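Local coordinates for protein chorismate synthase (Campylobacter jejuni, PDB 1SQ1) that probably catalyses the last step of the shikimate pathway, eliminating phosphate from 5-enolpyruvylshikimate-3-phosphate to give chorismate, with reduced FMN as cofactor, at residues 174-179 and 184-189; 207-212 and 330-335; 218-223 and 345-350. One frame throughout, in Å; residues are numbered along the deposited sequence.

Contact 1 (174-179 and 184-189); sequences KKSEIF and KLESDF
Ser176 OG lies 3.7 Å from Glu186 OE1 across the contact and is held from its own side by the backbone: Ile178 N donates to it over 3.0 Å with an N-H...O angle of 159°, and Cys180 N adds a weak bond. This is an ST turn, placed where helix 170-175 ends and Ser176 leaves helical conformation, in the link that leads on to helix 186-198. Serine suits the spot because its short hydroxyl folds back onto the amide two residues on. Glu177 and Glu186 meet next to it. Their side chains cross at about a right angle, and OE1 of Glu177 comes within 3.0 Å of OE1 of Glu186. No hydrogen bond joins these two oxygens. Lys190 forms salt bridges with Glu177 OE2 and Glu186 OE1, and its charge probably eases the like-charge contact. Glu186 stands in the first turn of its helix, where the helix end would also be expected to favour a negative charge, and Lys190 is one turn further on, well placed to reach both acids. A bend at chi2 of Glu186 carries its carboxylate across toward the ST turn. Beside the acids the contact becomes apolar. In Ile178, CG1 set between the backbone N and the carbonyl carbon (chi1 54°) and an extended chi2 (176°) carry CD1 out to the helix. A long, slim aliphatic arm fits that reach, while Phe189, buried and also packed on Phe159, meets it with CB and the ring edge. Ile178 CD1 stops near the plane of the Phe189 ring, 3.5 Å from Phe189 CB.

Contact 2 (207-212 and 330-335); sequences VFTKVS and VVASAM
Ala332 CB sits over the side chain of Thr209, 4.0 Å from Thr209 OG1, with Val207 CG1 touching the same methyl group more loosely at 4.4 Å. Two residues apart on one strand, Val207 and Thr209 both turn toward the helix, while Phe208 between them faces the other side of the sheet and meets Phe168 there. Alanine suits the helix position: its single methyl lets the backbone come close to the strand, the nearest CA pair being Thr209 and Ser333, 6.7 Å apart. The helix 325-346 thus lies against an inner strand of the five-stranded antiparallel sheet that includes 148-156, 205-212 and 286-292, a layer of the beta-alpha-beta sandwich of chorismate synthases. Strand 205-212 is bonded through its backbone to both neighbours, Phe208 with Gly152 on one edge and Thr209 with Leu288 on the other, leaving the side chains of Val207 and Thr209 to meet the helix. Thr209 serves two purposes on this face. Its OG1, placed by chi1 at -56°, is the atom that faces Ala332 CB, and it is also hydrogen-bonded to Ser151 OG on the adjoining strand; the side chain packs on Val336 as well. Ser333, next to Ala332, hydrogen-bonds that same Ser151 OG from the helix, so Ser151 OG bridges the strand and helix hydroxyls. The beta-branched Val207 also packs on Ser329 and Phe292, and its side chain lies about 9 Å from that of Ala239, a predicted FMN-binding residue.

Contact 3 (218-223 and 345-350); sequences LGEVLY and LLNASA
Glu220 lays its aliphatic part against Leu346, with CG 3.9 Å from Leu346 CD1, while its carboxylate reaches back to the end of the long helix. There OE1 of Glu220 lies 3.8 Å from Leu346 O and 4.1 Å from Asn347 OD1, a group of acceptors that form no bond with one another. A bend at chi2 (-61°) folds the acid so that methylene meets methyl and oxygen faces backbone, a double role that glutamate can fill because it carries a hydrocarbon stem below its charge. Leu218 adds a looser touch, CD2 to Asn347 CB at 4.5 Å. Asn347 is the first residue to depart from helical geometry after helix 325-346, and its side chain projects toward the loop with CG anti to the backbone N (chi1 -162°). Behind the first shell, Gly219 bends the loop between Leu218 and Glu220 through backbone angles that favour glycine, since a CB there would press on the carbonyl before it. Leu218 N is hydrogen-bonded to Ser281 OG, which ties down the start of the loop. The outer shell comes from the tetramer: Met1 of the second subunit packs on Glu220, and Tyr359 of the third subunit packs on Leu218 and makes a weak hydrogen bond with Asn347 ND2. Arg7 of that third subunit satisfies the Leu346 carbonyl through an NH1 hydrogen bond and makes only a long, weak ion pair with Glu220 OE2; its charge may help keep this buried glutamate ionised.

In the fold
Contacts 1 and 2 lie about 17 Å apart between centres and touch directly, Phe179 CE1 of the first resting 3.6 Å from Val330 CG2 of the second. Contact 3 is, centre to centre, about 21 Å from contact 2 and about 37 Å from contact 1, on the opposite side of the chain's centre from contact 1. Helix 325-346 relates them: its first half covers strand 205-212 in contact 2, its final turn enters contact 3, and its early part receives Ile178 and Phe179. Along the chain contact 1 closes before the others open, whereas contacts 2 and 3 interleave. In space they pass from a peripheral loop between two helices, through the buried centre of the chain, to a surface shared with other subunits.

Contact 1 (174-179 and 184-189)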
ATOM      1  N   LYS A 174      -8.383   7.387  35.958  1.00 83.93           N
ATOM      2  CA  LYS A 174      -9.233   6.211  35.783  1.00 83.41           C
ATOM      3  C   LYS A 174     -10.571   6.347  36.506  1.00 82.23           C
ATOM      4  O   LYS A 174     -11.618   6.011  35.953  1.00 81.06           O
ATOM      5  CB  LYS A 174      -8.506   4.952  36.289  1.00 85.16           C
ATOM      6  CG  LYS A 174      -7.227   4.607  35.522  1.00 87.26           C
ATOM      7  CD  LYS A 174      -6.543   3.353  36.066  1.00 86.12           C
ATOM      8  CE  LYS A 174      -5.384   2.917  35.164  1.00 85.71           C
ATOM      9  NZ  LYS A 174      -5.827   2.588  33.772  1.00 82.82           N
ATOM     10  N   LYS A 175     -10.532   6.855  37.737  1.00 81.72           N
ATOM     11  CA  LYS A 175     -11.732   7.007  38.554  1.00 80.79           C
ATOM     12  C   LYS A 175     -12.559   8.264  38.229  1.00 78.95           C
ATOM     13  O   LYS A 175     -13.717   8.369  38.640  1.00 77.18           O
ATOM     14  CB  LYS A 175     -11.334   6.993  40.036  1.00 82.62           C
ATOM     15  CG  LYS A 175     -12.476   6.694  41.021  1.00 87.31           C
ATOM     16  CD  LYS A 175     -13.038   5.268  40.873  1.00 88.16           C
ATOM     17  CE  LYS A 175     -14.175   4.992  41.874  1.00 87.78           C
ATOM     18  NZ  LYS A 175     -13.761   5.157  43.303  1.00 86.75           N
ATOM     19  N   SER A 176     -11.969   9.203  37.488  1.00 77.54           N
ATOM     20  CA  SER A 176     -12.661  10.434  37.105  1.00 75.30           C
ATOM     21  C   SER A 176     -13.670  10.244  35.979  1.00 75.15           C
ATOM     22  O   SER A 176     -13.438   9.485  35.034  1.00 74.17           O
ATOM     23  CB  SER A 176     -11.663  11.501  36.663  1.00 73.83           C
ATOM     24  OG  SER A 176     -12.355  12.630  36.146  1.00 72.45           O
ATOM     25  N   GLU A 177     -14.783  10.962  36.076  1.00 75.01           N
ATOM     26  CA  GLU A 177     -15.828  10.886  35.068  1.00 74.55           C
ATOM     27  C   GLU A 177     -15.366  11.578  33.803  1.00 73.10           C
ATOM     28  O   GLU A 177     -15.966  11.408  32.746  1.00 72.54           O
ATOM     29  CB  GLU A 177     -17.109  11.559  35.563  1.00 76.43           C
ATOM     30  CG  GLU A 177     -17.442  11.278  37.016  1.00 81.25           C
ATOM     31  CD  GLU A 177     -16.934  12.369  37.955  1.00 84.93           C
ATOM     32  OE1 GLU A 177     -15.731  12.723  37.879  1.00 85.43           O
ATOM     33  OE2 GLU A 177     -17.743  12.870  38.775  1.00 86.07           O
ATOM     34  N   ILE A 178     -14.305  12.371  33.911  1.00 71.17           N
ATOM     35  CA  ILE A 178     -13.795  13.083  32.743  1.00 69.50           C
ATOM     36  C   ILE A 178     -12.318  12.798  32.455  1.00 68.80           C
ATOM     37  O   ILE A 178     -11.694  13.462  31.625  1.00 70.38           O
ATOM     38  CB  ILE A 178     -14.033  14.619  32.865  1.00 67.82           C
ATOM     39  CG1 ILE A 178     -13.450  15.152  34.171  1.00 68.18           C
ATOM     40  CG2 ILE A 178     -15.514  14.912  32.808  1.00 64.68           C
ATOM     41  CD1 ILE A 178     -13.566  16.660  34.318  1.00 66.41           C
ATOM     42  N   PHE A 179     -11.772  11.797  33.139  1.00 66.65           N
ATOM     43  CA  PHE A 179     -10.379  11.391  32.951  1.00 64.76           C
ATOM     44  C   PHE A 179      -9.375  12.469  33.348  1.00 65.47           C
ATOM     45  O   PHE A 179      -8.268  12.525  32.810  1.00 66.83           O
ATOM     46  CB  PHE A 179     -10.143  10.979  31.492  1.00 61.67           C
ATOM     47  CG  PHE A 179     -11.182  10.026  30.953  1.00 59.30           C
ATOM     48  CD1 PHE A 179     -11.995  10.394  29.880  1.00 57.04           C
ATOM     49  CD2 PHE A 179     -11.377   8.774  31.539  1.00 57.70           C
ATOM     50  CE1 PHE A 179     -12.984   9.535  29.400  1.00 54.92           C
ATOM     51  CE2 PHE A 179     -12.365   7.909  31.064  1.00 54.90           C
ATOM     52  CZ  PHE A 179     -13.169   8.292  29.995  1.00 54.36           C
ATOM     53  N   LYS A 184      -6.605  18.859  41.264  1.00 73.76           N
ATOM     54  CA  LYS A 184      -6.810  20.216  41.754  1.00 73.99           C
ATOM     55  C   LYS A 184      -7.700  21.028  40.801  1.00 73.38           C
ATOM     56  O   LYS A 184      -8.285  22.045  41.191  1.00 74.34           O
ATOM     57  CB  LYS A 184      -5.454  20.906  41.936  1.00 75.24           C
ATOM     58  CG  LYS A 184      -5.528  22.387  42.294  1.00 78.82           C
ATOM     59  CD  LYS A 184      -6.266  22.649  43.612  1.00 79.98           C
ATOM     60  CE  LYS A 184      -6.252  24.144  43.949  1.00 79.97           C
ATOM     61  NZ  LYS A 184      -6.785  24.460  45.301  1.00 79.66           N
ATOM     62  N   LEU A 185      -7.812  20.576  39.555  1.00 70.69           N
ATOM     63  CA  LEU A 185      -8.634  21.265  38.566  1.00 68.57           C
ATOM     64  C   LEU A 185      -9.835  20.437  38.129  1.00 67.89           C
ATOM     65  O   LEU A 185     -10.609  20.864  37.279  1.00 67.87           O
ATOM     66  CB  LEU A 185      -7.789  21.631  37.337  1.00 66.93           C
ATOM     67  CG  LEU A 185      -6.842  22.838  37.398  1.00 66.60           C
ATOM     68  CD1 LEU A 185      -6.177  22.937  38.756  1.00 67.00           C
ATOM     69  CD2 LEU A 185      -5.802  22.709  36.298  1.00 64.49           C
ATOM     70  N   GLU A 186     -10.004  19.261  38.720  1.00 67.37           N
ATOM     71  CA  GLU A 186     -11.109  18.390  38.340  1.00 68.76           C
ATOM     72  C   GLU A 186     -12.481  19.039  38.526  1.00 69.23           C
ATOM     73  O   GLU A 186     -13.434  18.697  37.823  1.00 70.28           O
ATOM     74  CB  GLU A 186     -11.028  17.071  39.118  1.00 69.78           C
ATOM     75  CG  GLU A 186     -11.812  15.914  38.506  1.00 70.95           C
ATOM     76  CD  GLU A 186     -13.003  15.505  39.348  1.00 73.43           C
ATOM     77  OE1 GLU A 186     -13.647  14.480  39.024  1.00 73.54           O
ATOM     78  OE2 GLU A 186     -13.302  16.215  40.335  1.00 75.56           O
ATOM     79  N   SER A 187     -12.583  19.977  39.463  1.00 69.46           N
ATOM     80  CA  SER A 187     -13.851  20.664  39.709  1.00 68.70           C
ATOM     81  C   SER A 187     -14.073  21.769  38.676  1.00 67.70           C
ATOM     82  O   SER A 187     -15.207  22.053  38.297  1.00 66.39           O
ATOM     83  CB  SER A 187     -13.869  21.283  41.110  1.00 68.73           C
ATOM     84  OG  SER A 187     -13.160  22.514  41.129  1.00 69.41           O
ATOM     85  N   ASP A 188     -12.984  22.396  38.235  1.00 67.76           N
ATOM     86  CA  ASP A 188     -13.067  23.471  37.251  1.00 68.45           C
ATOM     87  C   ASP A 188     -13.414  22.921  35.870  1.00 69.14           C
ATOM     88  O   ASP A 188     -14.209  23.518  35.134  1.00 69.40           O
ATOM     89  CB  ASP A 188     -11.750  24.245  37.175  1.00 69.16           C
ATOM     90  CG  ASP A 188     -11.342  24.830  38.510  1.00 71.62           C
ATOM     91  OD1 ASP A 188     -10.961  26.027  38.552  1.00 69.54           O
ATOM     92  OD2 ASP A 188     -11.401  24.084  39.519  1.00 73.96           O
ATOM     93  N   PHE A 189     -12.817  21.792  35.506  1.00 67.50           N
ATOM     94  CA  PHE A 189     -13.123  21.211  34.220  1.00 67.54           C
ATOM     95  C   PHE A 189     -14.624  20.933  34.167  1.00 69.63           C
ATOM     96  O   PHE A 189     -15.302  21.357  33.231  1.00 70.23           O
ATOM     97  CB  PHE A 189     -12.347  19.909  34.004  1.00 66.90           C
ATOM     98  CG  PHE A 189     -10.856  20.086  33.932  1.00 65.59           C
ATOM     99  CD1 PHE A 189     -10.297  21.326  33.629  1.00 65.64           C
ATOM    100  CD2 PHE A 189     -10.006  19.011  34.153  1.00 63.10           C
ATOM    101  CE1 PHE A 189      -8.916  21.492  33.553  1.00 63.89           C
ATOM    102  CE2 PHE A 189      -8.621  19.173  34.076  1.00 61.92           C
ATOM    103  CZ  PHE A 189      -8.079  20.412  33.775  1.00 61.26           C
TER

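Contact 2 (207-212 and 330-335)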
ATOM      1  N   VAL A 207      -5.605  16.748  25.606  1.00 53.96           N
ATOM      2  CA  VAL A 207      -5.397  15.376  26.043  1.00 54.59           C
ATOM      3  C   VAL A 207      -3.940  14.979  26.178  1.00 56.51           C
ATOM      4  O   VAL A 207      -3.084  15.446  25.420  1.00 57.41           O
ATOM      5  CB  VAL A 207      -6.078  14.392  25.099  1.00 53.42           C
ATOM      6  CG1 VAL A 207      -5.645  12.982  25.425  1.00 49.51           C
ATOM      7  CG2 VAL A 207      -7.583  14.526  25.233  1.00 54.51           C
ATOM      8  N   PHE A 208      -3.672  14.116  27.158  1.00 56.76           N
ATOM      9  CA  PHE A 208      -2.322  13.623  27.420  1.00 57.66           C
ATOM     10  C   PHE A 208      -2.251  12.100  27.312  1.00 57.40           C
ATOM     11  O   PHE A 208      -2.913  11.384  28.063  1.00 58.69           O
ATOM     12  CB  PHE A 208      -1.865  14.033  28.819  1.00 59.46           C
ATOM     13  CG  PHE A 208      -0.488  13.549  29.170  1.00 62.38           C
ATOM     14  CD1 PHE A 208       0.627  14.018  28.481  1.00 63.23           C
ATOM     15  CD2 PHE A 208      -0.300  12.617  30.186  1.00 63.74           C
ATOM     16  CE1 PHE A 208       1.911  13.566  28.801  1.00 64.14           C
ATOM     17  CE2 PHE A 208       0.980  12.161  30.511  1.00 64.17           C
ATOM     18  CZ  PHE A 208       2.086  12.636  29.818  1.00 63.73           C
ATOM     19  N   THR A 209      -1.450  11.605  26.378  1.00 57.06           N
ATOM     20  CA  THR A 209      -1.302  10.167  26.200  1.00 56.65           C
ATOM     21  C   THR A 209       0.108   9.749  26.560  1.00 57.24           C
ATOM     22  O   THR A 209       1.079  10.190  25.949  1.00 56.45           O
ATOM     23  CB  THR A 209      -1.548   9.725  24.764  1.00 56.53           C
ATOM     24  OG1 THR A 209      -2.846  10.157  24.329  1.00 57.13           O
ATOM     25  CG2 THR A 209      -1.463   8.219  24.688  1.00 56.31           C
ATOM     26  N   LYS A 210       0.205   8.891  27.564  1.00 58.33           N
ATOM     27  CA  LYS A 210       1.485   8.402  28.030  1.00 58.59           C
ATOM     28  C   LYS A 210       1.602   6.920  27.729  1.00 58.46           C
ATOM     29  O   LYS A 210       0.652   6.162  27.935  1.00 58.73           O
ATOM     30  CB  LYS A 210       1.614   8.651  29.533  1.00 60.48           C
ATOM     31  CG  LYS A 210       2.769   7.933  30.200  1.00 62.69           C
ATOM     32  CD  LYS A 210       3.205   8.683  31.439  1.00 65.25           C
ATOM     33  CE  LYS A 210       3.583   7.746  32.567  1.00 67.02           C
ATOM     34  NZ  LYS A 210       2.369   7.081  33.127  1.00 68.52           N
ATOM     35  N   VAL A 211       2.759   6.508  27.219  1.00 57.32           N
ATOM     36  CA  VAL A 211       2.983   5.104  26.915  1.00 57.77           C
ATOM     37  C   VAL A 211       4.228   4.641  27.661  1.00 58.96           C
ATOM     38  O   VAL A 211       5.311   5.208  27.488  1.00 59.84           O
ATOM     39  CB  VAL A 211       3.173   4.880  25.404  1.00 56.48           C
ATOM     40  CG1 VAL A 211       3.188   3.396  25.102  1.00 54.86           C
ATOM     41  CG2 VAL A 211       2.064   5.567  24.631  1.00 55.06           C
ATOM     42  N   SER A 212       4.063   3.620  28.500  1.00 60.09           N
ATOM     43  CA  SER A 212       5.159   3.072  29.300  1.00 61.31           C
ATOM     44  C   SER A 212       5.539   1.677  28.822  1.00 61.93           C
ATOM     45  O   SER A 212       4.798   1.045  28.064  1.00 61.49           O
ATOM     46  CB  SER A 212       4.744   2.981  30.762  1.00 60.02           C
ATOM     47  OG  SER A 212       3.611   2.134  30.876  1.00 59.07           O
ATOM     48  N   VAL A 330     -10.257   8.888  25.017  1.00 54.88           N
ATOM     49  CA  VAL A 330     -10.402   7.434  24.907  1.00 54.28           C
ATOM     50  C   VAL A 330     -10.001   6.950  23.509  1.00 53.95           C
ATOM     51  O   VAL A 330      -9.442   5.864  23.351  1.00 54.42           O
ATOM     52  CB  VAL A 330     -11.866   6.969  25.181  1.00 52.93           C
ATOM     53  CG1 VAL A 330     -11.933   5.448  25.179  1.00 50.74           C
ATOM     54  CG2 VAL A 330     -12.367   7.517  26.501  1.00 50.30           C
ATOM     55  N   VAL A 331     -10.301   7.762  22.500  1.00 54.06           N
ATOM     56  CA  VAL A 331      -9.977   7.429  21.121  1.00 54.31           C
ATOM     57  C   VAL A 331      -8.491   7.659  20.857  1.00 56.26           C
ATOM     58  O   VAL A 331      -7.854   6.870  20.155  1.00 57.23           O
ATOM     59  CB  VAL A 331     -10.811   8.268  20.136  1.00 53.27           C
ATOM     60  CG1 VAL A 331     -10.377   7.986  18.713  1.00 51.27           C
ATOM     61  CG2 VAL A 331     -12.285   7.947  20.314  1.00 51.16           C
ATOM     62  N   ALA A 332      -7.937   8.730  21.419  1.00 56.28           N
ATOM     63  CA  ALA A 332      -6.518   9.010  21.244  1.00 56.06           C
ATOM     64  C   ALA A 332      -5.726   7.801  21.745  1.00 57.16           C
ATOM     65  O   ALA A 332      -4.645   7.504  21.234  1.00 57.24           O
ATOM     66  CB  ALA A 332      -6.130  10.248  22.015  1.00 54.51           C
ATOM     67  N   SER A 333      -6.265   7.096  22.737  1.00 56.94           N
ATOM     68  CA  SER A 333      -5.583   5.911  23.254  1.00 57.90           C
ATOM     69  C   SER A 333      -5.628   4.791  22.225  1.00 58.03           C
ATOM     70  O   SER A 333      -4.594   4.240  21.856  1.00 57.92           O
ATOM     71  CB  SER A 333      -6.220   5.424  24.560  1.00 57.34           C
ATOM     72  OG  SER A 333      -5.724   6.149  25.673  1.00 57.69           O
ATOM     73  N   ALA A 334      -6.835   4.464  21.761  1.00 58.09           N
ATOM     74  CA  ALA A 334      -7.022   3.409  20.772  1.00 56.96           C
ATOM     75  C   ALA A 334      -6.094   3.601  19.578  1.00 56.24           C
ATOM     76  O   ALA A 334      -5.405   2.672  19.171  1.00 56.00           O
ATOM     77  CB  ALA A 334      -8.473   3.379  20.311  1.00 57.00           C
HETATM   78  N   MSE A 335      -6.077   4.811  19.026  1.00 56.41           N
HETATM   79  CA  MSE A 335      -5.227   5.116  17.885  1.00 57.52           C
HETATM   80  C   MSE A 335      -3.744   4.903  18.170  1.00 57.62           C
HETATM   81  O   MSE A 335      -3.028   4.326  17.345  1.00 58.23           O
HETATM   82  CB  MSE A 335      -5.442   6.560  17.405  1.00 59.46           C
HETATM   83  CG  MSE A 335      -6.811   6.852  16.823  1.00 62.04           C
HETATM   84 SE   MSE A 335      -7.417   5.558  15.510  1.00 74.18          SE
HETATM   85  CE  MSE A 335      -6.132   5.860  14.084  1.00 65.35           C
TER

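Contact 3 (218-223 and 345-350)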
ATOM      1  N   LEU A 218      11.023   0.760  17.704  1.00 56.46           N
ATOM      2  CA  LEU A 218       9.703   0.750  17.094  1.00 55.95           C
ATOM      3  C   LEU A 218       9.560   1.964  16.173  1.00 57.03           C
ATOM      4  O   LEU A 218       9.640   3.107  16.617  1.00 59.18           O
ATOM      5  CB  LEU A 218       8.624   0.780  18.166  1.00 54.10           C
ATOM      6  CG  LEU A 218       8.482  -0.542  18.909  1.00 53.33           C
ATOM      7  CD1 LEU A 218       7.395  -0.434  19.961  1.00 51.72           C
ATOM      8  CD2 LEU A 218       8.144  -1.639  17.913  1.00 53.17           C
ATOM      9  N   GLY A 219       9.350   1.713  14.886  1.00 58.09           N
ATOM     10  CA  GLY A 219       9.217   2.798  13.937  1.00 58.82           C
ATOM     11  C   GLY A 219      10.075   2.577  12.712  1.00 60.67           C
ATOM     12  O   GLY A 219      11.266   2.290  12.820  1.00 61.32           O
ATOM     13  N   GLU A 220       9.457   2.710  11.543  1.00 62.66           N
ATOM     14  CA  GLU A 220      10.131   2.528  10.255  1.00 64.95           C
ATOM     15  C   GLU A 220      10.713   3.842   9.753  1.00 63.97           C
ATOM     16  O   GLU A 220      10.000   4.654   9.168  1.00 64.74           O
ATOM     17  CB  GLU A 220       9.138   1.998   9.220  1.00 68.36           C
ATOM     18  CG  GLU A 220       8.730   0.544   9.427  1.00 71.55           C
ATOM     19  CD  GLU A 220       9.915  -0.398   9.347  1.00 73.25           C
ATOM     20  OE1 GLU A 220      10.201  -1.080  10.359  1.00 74.89           O
ATOM     21  OE2 GLU A 220      10.551  -0.458   8.265  1.00 72.34           O
ATOM     22  N   VAL A 221      12.010   4.029   9.955  1.00 62.51           N
ATOM     23  CA  VAL A 221      12.664   5.259   9.549  1.00 60.77           C
ATOM     24  C   VAL A 221      12.504   5.627   8.085  1.00 62.24           C
ATOM     25  O   VAL A 221      12.435   4.768   7.188  1.00 56.83           O
ATOM     26  CB  VAL A 221      14.162   5.249   9.848  1.00 60.35           C
ATOM     27  CG1 VAL A 221      14.924   4.635   8.687  1.00 60.37           C
ATOM     28  CG2 VAL A 221      14.637   6.658  10.094  1.00 59.62           C
ATOM     29  N   LEU A 222      12.474   6.953   7.913  1.00 64.74           N
ATOM     30  CA  LEU A 222      12.318   7.700   6.679  1.00 62.35           C
ATOM     31  C   LEU A 222      10.887   8.154   6.486  1.00 61.44           C
ATOM     32  O   LEU A 222      10.564   9.294   6.820  1.00 63.20           O
ATOM     33  CB  LEU A 222      12.825   6.913   5.484  1.00 63.83           C
ATOM     34  CG  LEU A 222      14.128   7.568   4.996  1.00 66.25           C
ATOM     35  CD1 LEU A 222      13.828   8.942   4.421  1.00 66.95           C
ATOM     36  CD2 LEU A 222      15.125   7.718   6.141  1.00 65.40           C
ATOM     37  N   TYR A 223      10.014   7.284   5.989  1.00 59.85           N
ATOM     38  CA  TYR A 223       8.631   7.704   5.776  1.00 59.27           C
ATOM     39  C   TYR A 223       7.535   6.890   6.458  1.00 59.87           C
ATOM     40  O   TYR A 223       6.434   6.730   5.922  1.00 60.53           O
ATOM     41  CB  TYR A 223       8.356   7.834   4.274  1.00 55.37           C
ATOM     42  CG  TYR A 223       9.283   8.856   3.661  1.00 54.10           C
ATOM     43  CD1 TYR A 223       9.271  10.184   4.100  1.00 53.81           C
ATOM     44  CD2 TYR A 223      10.261   8.475   2.754  1.00 52.51           C
ATOM     45  CE1 TYR A 223      10.225  11.099   3.660  1.00 55.36           C
ATOM     46  CE2 TYR A 223      11.212   9.376   2.313  1.00 55.25           C
ATOM     47  CZ  TYR A 223      11.195  10.684   2.770  1.00 55.81           C
ATOM     48  OH  TYR A 223      12.170  11.555   2.340  1.00 60.05           O
ATOM     49  N   LEU A 345       4.912  -5.205  14.764  1.00 57.79           N
ATOM     50  CA  LEU A 345       4.943  -6.268  13.771  1.00 57.25           C
ATOM     51  C   LEU A 345       5.898  -5.883  12.627  1.00 57.65           C
ATOM     52  O   LEU A 345       6.659  -6.710  12.133  1.00 58.39           O
ATOM     53  CB  LEU A 345       3.531  -6.520  13.241  1.00 56.05           C
ATOM     54  CG  LEU A 345       2.539  -6.971  14.322  1.00 56.84           C
ATOM     55  CD1 LEU A 345       1.095  -6.862  13.842  1.00 56.33           C
ATOM     56  CD2 LEU A 345       2.858  -8.394  14.710  1.00 55.67           C
ATOM     57  N   LEU A 346       5.875  -4.621  12.223  1.00 57.53           N
ATOM     58  CA  LEU A 346       6.751  -4.164  11.157  1.00 58.16           C
ATOM     59  C   LEU A 346       8.225  -4.349  11.468  1.00 59.95           C
ATOM     60  O   LEU A 346       9.012  -4.703  10.598  1.00 58.66           O
ATOM     61  CB  LEU A 346       6.517  -2.688  10.881  1.00 56.93           C
ATOM     62  CG  LEU A 346       5.234  -2.324  10.152  1.00 56.06           C
ATOM     63  CD1 LEU A 346       5.154  -0.809  10.062  1.00 54.01           C
ATOM     64  CD2 LEU A 346       5.214  -2.970   8.772  1.00 52.89           C
ATOM     65  N   ASN A 347       8.597  -4.095  12.716  1.00 62.44           N
ATOM     66  CA  ASN A 347       9.985  -4.188  13.124  1.00 64.75           C
ATOM     67  C   ASN A 347      10.415  -5.613  13.468  1.00 66.57           C
ATOM     68  O   ASN A 347      11.523  -5.842  13.956  1.00 66.09           O
ATOM     69  CB  ASN A 347      10.203  -3.275  14.321  1.00 65.39           C
ATOM     70  CG  ASN A 347      11.650  -2.965  14.548  1.00 66.40           C
ATOM     71  OD1 ASN A 347      12.270  -2.252  13.757  1.00 68.37           O
ATOM     72  ND2 ASN A 347      12.210  -3.499  15.629  1.00 66.25           N
ATOM     73  N   ALA A 348       9.536  -6.573  13.209  1.00 67.74           N
ATOM     74  CA  ALA A 348       9.833  -7.963  13.510  1.00 69.45           C
ATOM     75  C   ALA A 348      11.030  -8.471  12.725  1.00 70.73           C
ATOM     76  O   ALA A 348      12.040  -8.879  13.296  1.00 72.13           O
ATOM     77  CB  ALA A 348       8.617  -8.822  13.213  1.00 68.86           C
ATOM     78  N   SER A 349      10.906  -8.433  11.408  1.00 72.05           N
ATOM     79  CA  SER A 349      11.944  -8.909  10.506  1.00 73.53           C
ATOM     80  C   SER A 349      13.020  -7.880  10.142  1.00 74.16           C
ATOM     81  O   SER A 349      13.555  -7.911   9.035  1.00 74.40           O
ATOM     82  CB  SER A 349      11.275  -9.434   9.228  1.00 74.38           C
ATOM     83  OG  SER A 349      10.328  -8.495   8.718  1.00 75.37           O
ATOM     84  N   ALA A 350      13.347  -6.982  11.065  1.00 74.55           N
ATOM     85  CA  ALA A 350      14.353  -5.954  10.789  1.00 74.67           C
ATOM     86  C   ALA A 350      15.755  -6.477  11.002  1.00 75.66           C
ATOM     87  O   ALA A 350      16.740  -5.795  10.707  1.00 76.57           O
ATOM     88  CB  ALA A 350      14.126  -4.740  11.675  1.00 73.91           C
TER